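Side-chain contacts in putative efflux transporter (Bacteroides eggerthii, PDB 4L8J), which probably serves as the periplasmic membrane-fusion component of an HlyD-type efflux pump, helping to pass substrates across the cell envelope: residues Ala85-Val88 against Glu89-Arg93; Ser101-Glu104 against Tyr105-Val109; Ala115-Ala118 against Tyr119-Ser122. One frame throughout, in Å; residues are numbered along the deposited sequence. Where two conformers were deposited one is given.

Contact 1 of 3, residues Ala85-Val88 against Glu89-Arg93; sequences AAQV and ERNKR
Four successive i to i+4 bonds run through this piece of helix 68-95: Glu89 N to Ala85 O, Arg90 N to Ala86 O, Asn91 N to Gln87 O and Lys92 N to Val88 O, the last at 2.9 Å. Lys92 begins its run against the carbonyl that holds its own amide: Lys92 CG is 3.2 Å from Val88 O, and further out Lys92 CE passes Val88 CG1 at 4.1 Å. Beyond CG the lysine chain is extended, which carries its ammonium to the Glu89 carboxylate. There Lys92 NZ donates to Glu89 OE2 at 2.9 Å, a salt bridge on the syn side of the oxygen and 19° out of the carboxylate plane. Glu89 gets there with CG anti to its carbonyl carbon (chi1 -82°) and the chain bent at chi2, its CG lying 3.7 Å from Ala85 O. Arg90 doubles back instead. Bent at chi3, it lays one face of its guanidinium over Ala86 O, which sits 3.8 Å from the plane above its centre, while Arg90 NH2 touches Ala86 CB at 3.6 Å. The Gln87 amide comes up at the guanidinium edge, but that side chain was modelled twice, so its role is doubtful. Buried Asn91 sets CG 3.3 Å from Gln87 O and sends ND2 across to Ser108 OG of helix 102-127. The chemistry divides by side: the charged groups pair or fold back along the outer surface, where the guanidinium may polarise the carbonyl beneath it, and the buried amide finds its partner on the neighbouring helix.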
loop_
_atom_site.group_PDB
_atom_site.type_symbol
_atom_site.label_atom_id
_atom_site.label_comp_id
_atom_site.label_asym_id
_atom_site.label_seq_id
_atom_site.Cartn_x
_atom_site.Cartn_y
_atom_site.Cartn_z
ATOM N N ALA A 85 -77.789 22.259 37.627
ATOM C CA ALA A 85 -77.304 23.209 36.620
ATOM C C ALA A 85 -78.393 24.255 36.270
ATOM O O ALA A 85 -78.094 25.443 36.186
ATOM C CB ALA A 85 -76.844 22.457 35.361
ATOM N N ALA A 86 -79.649 23.805 36.090
ATOM C CA ALA A 86 -80.775 24.683 35.769
ATOM C C ALA A 86 -81.054 25.646 36.940
ATOM O O ALA A 86 -81.302 26.837 36.696
ATOM C CB ALA A 86 -82.007 23.859 35.447
ATOM N N GLN A 87 -80.996 25.115 38.202
ATOM C CA GLN A 87 -81.238 25.929 39.383
ATOM C C GLN A 87 -80.145 27.021 39.539
ATOM O O GLN A 87 -80.515 28.156 39.828
ATOM C CB GLN A 87 -81.385 25.078 40.660
ATOM C CG GLN A 87 -82.060 25.835 41.823
ATOM C CD GLN A 87 -83.480 26.239 41.480
ATOM O OE1 GLN A 87 -84.347 25.400 41.287
ATOM N NE2 GLN A 87 -83.724 27.527 41.294
ATOM N N VAL A 88 -78.840 26.734 39.266
ATOM C CA VAL A 88 -77.778 27.761 39.372
ATOM C C VAL A 88 -77.930 28.842 38.301
ATOM O O VAL A 88 -77.642 30.001 38.604
ATOM C CB VAL A 88 -76.313 27.221 39.374
ATOM C CG1 VAL A 88 -75.316 28.309 39.784
ATOM C CG2 VAL A 88 -76.173 26.072 40.327
ATOM N N GLU A 89 -78.345 28.478 37.058
ATOM C CA GLU A 89 -78.502 29.454 35.965
ATOM C C GLU A 89 -79.616 30.421 36.269
ATOM O O GLU A 89 -79.460 31.620 36.046
ATOM C CB GLU A 89 -78.725 28.772 34.601
ATOM C CG GLU A 89 -77.423 28.328 33.951
ATOM C CD GLU A 89 -76.287 29.339 33.922
ATOM O OE1 GLU A 89 -76.478 30.447 33.369
ATOM O OE2 GLU A 89 -75.198 29.014 34.451
ATOM N N ARG A 90 -80.691 29.909 36.871
ATOM C CA ARG A 90 -81.839 30.655 37.359
ATOM C C ARG A 90 -81.398 31.625 38.439
ATOM O O ARG A 90 -81.737 32.805 38.373
ATOM C CB ARG A 90 -82.863 29.677 37.940
ATOM C CG ARG A 90 -84.256 29.815 37.401
ATOM C CD ARG A 90 -85.095 28.672 37.927
ATOM N NE ARG A 90 -85.203 27.577 36.961
ATOM C CZ ARG A 90 -85.078 26.285 37.260
ATOM N NH1 ARG A 90 -84.838 25.905 38.512
ATOM N NH2 ARG A 90 -85.198 25.365 36.313
ATOM N N ASN A 91 -80.619 31.127 39.433
ATOM C CA ASN A 91 -80.125 31.940 40.556
ATOM C C ASN A 91 -79.120 32.987 40.097
ATOM O O ASN A 91 -79.074 34.052 40.709
ATOM C CB ASN A 91 -79.573 31.068 41.688
ATOM C CG ASN A 91 -80.698 30.302 42.355
ATOM O OD1 ASN A 91 -81.857 30.502 42.027
ATOM N ND2 ASN A 91 -80.406 29.396 43.286
ATOM N N LYS A 92 -78.376 32.736 38.999
ATOM C CA LYS A 92 -77.448 33.743 38.443
ATOM C C LYS A 92 -78.266 34.952 37.975
ATOM O O LYS A 92 -77.917 36.095 38.274
ATOM C CB LYS A 92 -76.615 33.178 37.281
ATOM C CG LYS A 92 -75.511 32.271 37.733
ATOM C CD LYS A 92 -74.646 31.805 36.581
ATOM C CE LYS A 92 -73.622 30.786 37.026
ATOM N NZ LYS A 92 -72.905 30.195 35.869
ATOM N N ARG A 93 -79.401 34.678 37.293
ATOM C CA ARG A 93 -80.318 35.703 36.796
ATOM C C ARG A 93 -81.000 36.438 37.942
ATOM O O ARG A 93 -81.054 37.665 37.889
ATOM C CB ARG A 93 -81.349 35.098 35.840
ATOM C CG ARG A 93 -80.857 35.049 34.402
ATOM C CD ARG A 93 -82.003 35.026 33.388
ATOM N NE ARG A 93 -83.079 34.096 33.748
ATOM C CZ ARG A 93 -83.044 32.781 33.551
ATOM N NH1 ARG A 93 -81.981 32.212 32.992
ATOM N NH2 ARG A 93 -84.068 32.023 33.918
#

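Contact 2 of 3, residues Ser101-Glu104 against Tyr105-Val109; sequences SLQE and YEISV
Tyr105 opens the second segment, its N bonded to Ser101 O at 3.1 Å. Against the preceding turn, Tyr105 CD2 brushes Leu102 CD1 at 4.5 Å, an apolar touch at the fringe of the contact. On helix 68-95 the side chain also touches Asn91, Lys92 and Leu95. Glu106 follows, and its N reaches Leu102 O at 2.7 Å; its CB rests against the same Leu102 O and the chain beyond CG is extended. Ile107 lies alongside Gln103, the two chains pointing the same way, with Ile107 CD1 4.2 Å from Gln103 NE2. Because CG1 stands beside the backbone N (chi1 -73°), it bends back over the previous turn, and Ile107 CG1 comes within 3.3 Å of Gln103 O. Ser108 is buried. Its OG takes the crowded position between backbone N and carbonyl carbon (chi1 76°), from which Ser108 OG donates to Tyr105 O at 2.7 Å. The hydroxyl is also hydrogen-bonded to Asn91 across the hairpin, which ties this buried group to helix 68-95. Tyr105 O also accepts the amide of Val109, so two donors grip it. Val109 adds a methyl over one face of the tyrosine ring, Val109 CG2 being 3.5 Å from the plane and offset toward the rim. At the start of the helix Glu104 N donates to Ser101 OG at 3.3 Å, giving a first-turn amide of the helix an acceptor. This is a serine N-cap, and here it begins the second helix of an antiparallel helical hairpin, as in other HlyD-type membrane-fusion proteins.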
loop_
_atom_site.group_PDB
_atom_site.type_symbol
_atom_site.label_atom_id
_atom_site.label_comp_id
_atom_site.label_asym_id
_atom_site.label_seq_id
_atom_site.Cartn_x
_atom_site.Cartn_y
_atom_site.Cartn_z
ATOM N N SER A 101 -80.940 36.010 47.924
ATOM C CA SER A 101 -79.784 36.229 48.787
ATOM C C SER A 101 -78.515 35.630 48.194
ATOM O O SER A 101 -78.577 34.608 47.498
ATOM C CB SER A 101 -79.988 35.605 50.163
ATOM O OG SER A 101 -80.479 34.282 50.086
ATOM N N LEU A 102 -77.362 36.218 48.529
ATOM C CA LEU A 102 -76.097 35.655 48.109
ATOM C C LEU A 102 -75.929 34.261 48.753
ATOM O O LEU A 102 -75.444 33.342 48.087
ATOM C CB LEU A 102 -74.900 36.559 48.428
ATOM C CG LEU A 102 -73.607 35.930 47.938
ATOM C CD1 LEU A 102 -73.245 36.347 46.538
ATOM C CD2 LEU A 102 -72.556 35.903 48.977
ATOM N N GLN A 103 -76.383 34.114 50.015
ATOM C CA GLN A 103 -76.387 32.880 50.802
ATOM C C GLN A 103 -77.049 31.739 50.024
ATOM O O GLN A 103 -76.490 30.654 49.963
ATOM C CB GLN A 103 -77.154 33.106 52.123
ATOM C CG GLN A 103 -77.141 31.903 53.074
ATOM C CD GLN A 103 -78.133 32.006 54.212
ATOM O OE1 GLN A 103 -78.161 32.981 54.976
ATOM N NE2 GLN A 103 -78.921 30.959 54.399
ATOM N N GLU A 104 -78.244 31.995 49.459
ATOM C CA GLU A 104 -79.026 31.034 48.692
ATOM C C GLU A 104 -78.318 30.736 47.376
ATOM O O GLU A 104 -78.222 29.572 47.015
ATOM C CB GLU A 104 -80.471 31.545 48.462
ATOM C CG GLU A 104 -81.409 30.557 47.792
ATOM C CD GLU A 104 -81.585 29.187 48.416
ATOM O OE1 GLU A 104 -81.574 29.091 49.663
ATOM O OE2 GLU A 104 -81.824 28.222 47.654
ATOM N N TYR A 105 -77.787 31.771 46.691
ATOM C CA TYR A 105 -77.031 31.595 45.454
ATOM C C TYR A 105 -75.805 30.695 45.707
ATOM O O TYR A 105 -75.542 29.780 44.928
ATOM C CB TYR A 105 -76.587 32.957 44.869
ATOM C CG TYR A 105 -75.676 32.807 43.669
ATOM C CD1 TYR A 105 -76.185 32.470 42.426
ATOM C CD2 TYR A 105 -74.302 32.991 43.782
ATOM C CE1 TYR A 105 -75.347 32.241 41.340
ATOM C CE2 TYR A 105 -73.454 32.811 42.682
ATOM C CZ TYR A 105 -73.988 32.462 41.458
ATOM O OH TYR A 105 -73.185 32.236 40.371
ATOM N N GLU A 106 -75.071 30.959 46.796
ATOM C CA GLU A 106 -73.864 30.215 47.175
ATOM C C GLU A 106 -74.164 28.749 47.429
ATOM O O GLU A 106 -73.411 27.885 46.985
ATOM C CB GLU A 106 -73.239 30.823 48.413
ATOM C CG GLU A 106 -71.937 30.131 48.798
ATOM C CD GLU A 106 -71.272 30.786 49.982
ATOM O OE1 GLU A 106 -71.932 31.646 50.605
ATOM O OE2 GLU A 106 -70.084 30.492 50.249
ATOM N N ILE A 107 -75.254 28.472 48.151
ATOM C CA ILE A 107 -75.720 27.110 48.401
ATOM C C ILE A 107 -75.942 26.432 47.048
ATOM O O ILE A 107 -75.477 25.314 46.855
ATOM C CB ILE A 107 -77.001 27.116 49.299
ATOM C CG1 ILE A 107 -76.633 27.481 50.772
ATOM C CG2 ILE A 107 -77.749 25.774 49.241
ATOM C CD1 ILE A 107 -77.862 27.936 51.697
ATOM N N SER A 108 -76.604 27.120 46.094
ATOM C CA SER A 108 -76.878 26.520 44.781
ATOM C C SER A 108 -75.580 26.299 43.982
ATOM O O SER A 108 -75.479 25.290 43.284
ATOM C CB SER A 108 -77.912 27.339 44.004
ATOM O OG SER A 108 -77.401 28.536 43.444
ATOM N N VAL A 109 -74.545 27.144 44.160
ATOM C CA VAL A 109 -73.249 26.901 43.478
ATOM C C VAL A 109 -72.553 25.652 44.078
ATOM O O VAL A 109 -71.967 24.840 43.342
ATOM C CB VAL A 109 -72.309 28.134 43.546
ATOM C CG1 VAL A 109 -70.924 27.804 43.010
ATOM C CG2 VAL A 109 -72.907 29.319 42.788
#

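Contact 3 of 3, residues Ala115-Ala118 against Tyr119-Ser122; sequences AKSA and YELS
Glu120 N reaches Lys116 O at 2.9 Å, and the glutamate side chain crowds the same carbonyl. With CG beside the backbone N (chi1 -73°), Glu120 CG sits 3.2 Å from Lys116 O, and the rest of the chain runs extended back toward the lysine. The two side chains pass at an angle, Glu120 OE2 lying 3.7 Å from Lys116 CE and 3.8 Å from Lys116 CG. The lysine bends at its last torsion (chi4 62°), yet Lys116 NZ remains 4.3 Å from Glu120 OE2, too far for a salt bridge; a bound glycerol accepts a weak bond from the ammonium. Replacing Lys116 by an alanine would probably leave the Glu120 carboxylate without its nearby positive charge and without the methylene chain it lies across. Tyr119 is turned the other way, its CB 3.5 Å from Ala115 O and its ring directed at helix 68-95. There it meets the rings of Tyr74 and Tyr81, the latter also touched by Lys116, and its hydroxyl hydrogen-bonds that of Tyr74. This packing is how this part of helix 102-127 joins the antiparallel two-helix hairpin of a membrane-fusion protein.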
loop_
_atom_site.group_PDB
_atom_site.type_symbol
_atom_site.label_atom_id
_atom_site.label_comp_id
_atom_site.label_asym_id
_atom_site.label_seq_id
_atom_site.Cartn_x
_atom_site.Cartn_y
_atom_site.Cartn_z
ATOM N N ALA A 115 -73.111 17.937 42.585
ATOM C CA ALA A 115 -73.822 17.218 41.526
ATOM C C ALA A 115 -72.904 16.949 40.321
ATOM O O ALA A 115 -72.921 15.849 39.786
ATOM C CB ALA A 115 -75.043 18.004 41.091
ATOM N N LYS A 116 -72.084 17.946 39.929
ATOM C CA LYS A 116 -71.118 17.850 38.836
ATOM C C LYS A 116 -70.084 16.757 39.125
ATOM O O LYS A 116 -69.849 15.912 38.265
ATOM C CB LYS A 116 -70.420 19.211 38.597
ATOM C CG LYS A 116 -69.514 19.216 37.377
ATOM C CD LYS A 116 -69.002 20.604 37.028
ATOM C CE LYS A 116 -68.387 20.626 35.653
ATOM N NZ LYS A 116 -69.374 20.284 34.589
ATOM N N SER A 117 -69.471 16.777 40.325
ATOM C CA SER A 117 -68.471 15.786 40.739
ATOM C C SER A 117 -69.056 14.352 40.746
ATOM O O SER A 117 -68.399 13.437 40.248
ATOM C CB SER A 117 -67.903 16.141 42.106
ATOM O OG SER A 117 -67.079 17.290 41.997
ATOM N N ALA A 118 -70.301 14.181 41.227
ATOM C CA ALA A 118 -71.005 12.892 41.254
ATOM C C ALA A 118 -71.249 12.378 39.829
ATOM O O ALA A 118 -71.000 11.199 39.559
ATOM C CB ALA A 118 -72.322 13.014 42.009
ATOM N N TYR A 119 -71.684 13.278 38.907
ATOM C CA TYR A 119 -71.938 12.930 37.498
ATOM C C TYR A 119 -70.611 12.610 36.748
ATOM O O TYR A 119 -70.597 11.715 35.902
ATOM C CB TYR A 119 -72.723 14.051 36.806
ATOM C CG TYR A 119 -73.208 13.766 35.394
ATOM C CD1 TYR A 119 -73.591 12.482 35.007
ATOM C CD2 TYR A 119 -73.364 14.795 34.473
ATOM C CE1 TYR A 119 -74.058 12.224 33.715
ATOM C CE2 TYR A 119 -73.866 14.557 33.197
ATOM C CZ TYR A 119 -74.200 13.269 32.815
ATOM O OH TYR A 119 -74.686 13.063 31.548
ATOM N N GLU A 120 -69.510 13.298 37.071
ATOM C CA GLU A 120 -68.212 13.027 36.442
ATOM C C GLU A 120 -67.724 11.621 36.802
ATOM O O GLU A 120 -67.225 10.907 35.937
ATOM C CB GLU A 120 -67.171 14.071 36.850
ATOM C CG GLU A 120 -67.392 15.427 36.200
ATOM C CD GLU A 120 -66.522 16.567 36.696
ATOM O OE1 GLU A 120 -66.023 16.500 37.844
ATOM O OE2 GLU A 120 -66.371 17.549 35.936
ATOM N N LEU A 121 -67.881 11.230 38.074
ATOM C CA LEU A 121 -67.498 9.915 38.588
ATOM C C LEU A 121 -68.343 8.819 37.918
ATOM O O LEU A 121 -67.766 7.824 37.480
ATOM C CB LEU A 121 -67.655 9.877 40.132
ATOM C CG LEU A 121 -67.446 8.516 40.820
ATOM C CD1 LEU A 121 -65.989 8.061 40.736
ATOM C CD2 LEU A 121 -67.891 8.579 42.267
ATOM N N SER A 122 -69.695 9.011 37.820
ATOM C CA SER A 122 -70.560 8.014 37.190
ATOM C C SER A 122 -70.290 7.928 35.668
ATOM O O SER A 122 -70.438 6.846 35.100
ATOM C CB SER A 122 -72.038 8.272 37.498
ATOM O OG SER A 122 -72.631 9.324 36.754
#

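Overall arrangement
All three contacts are short lengths of one helical hairpin that stands far from the chain's centre. Contact 1 belongs to helix 68-95 and is partly buried; contacts 2 and 3 share helix 102-127 and are surface contacts. Contacts 1 and 2 face each other near the hairpin's end, their centres 10 Å apart, and touch directly: Val88 CG2 packs on Ser108 O and Lys92 CG on Tyr105 OH. Contact 3 lies nearer the chain's centre, centre to centre about 18 Å and 20 Å from the others, touching neither. Contact 1 closes a salt bridge, contact 2 adds two serine-to-backbone bonds, one the N-cap, and contact 3 has a looser charge pair between side chains while its tyrosine serves the other helix.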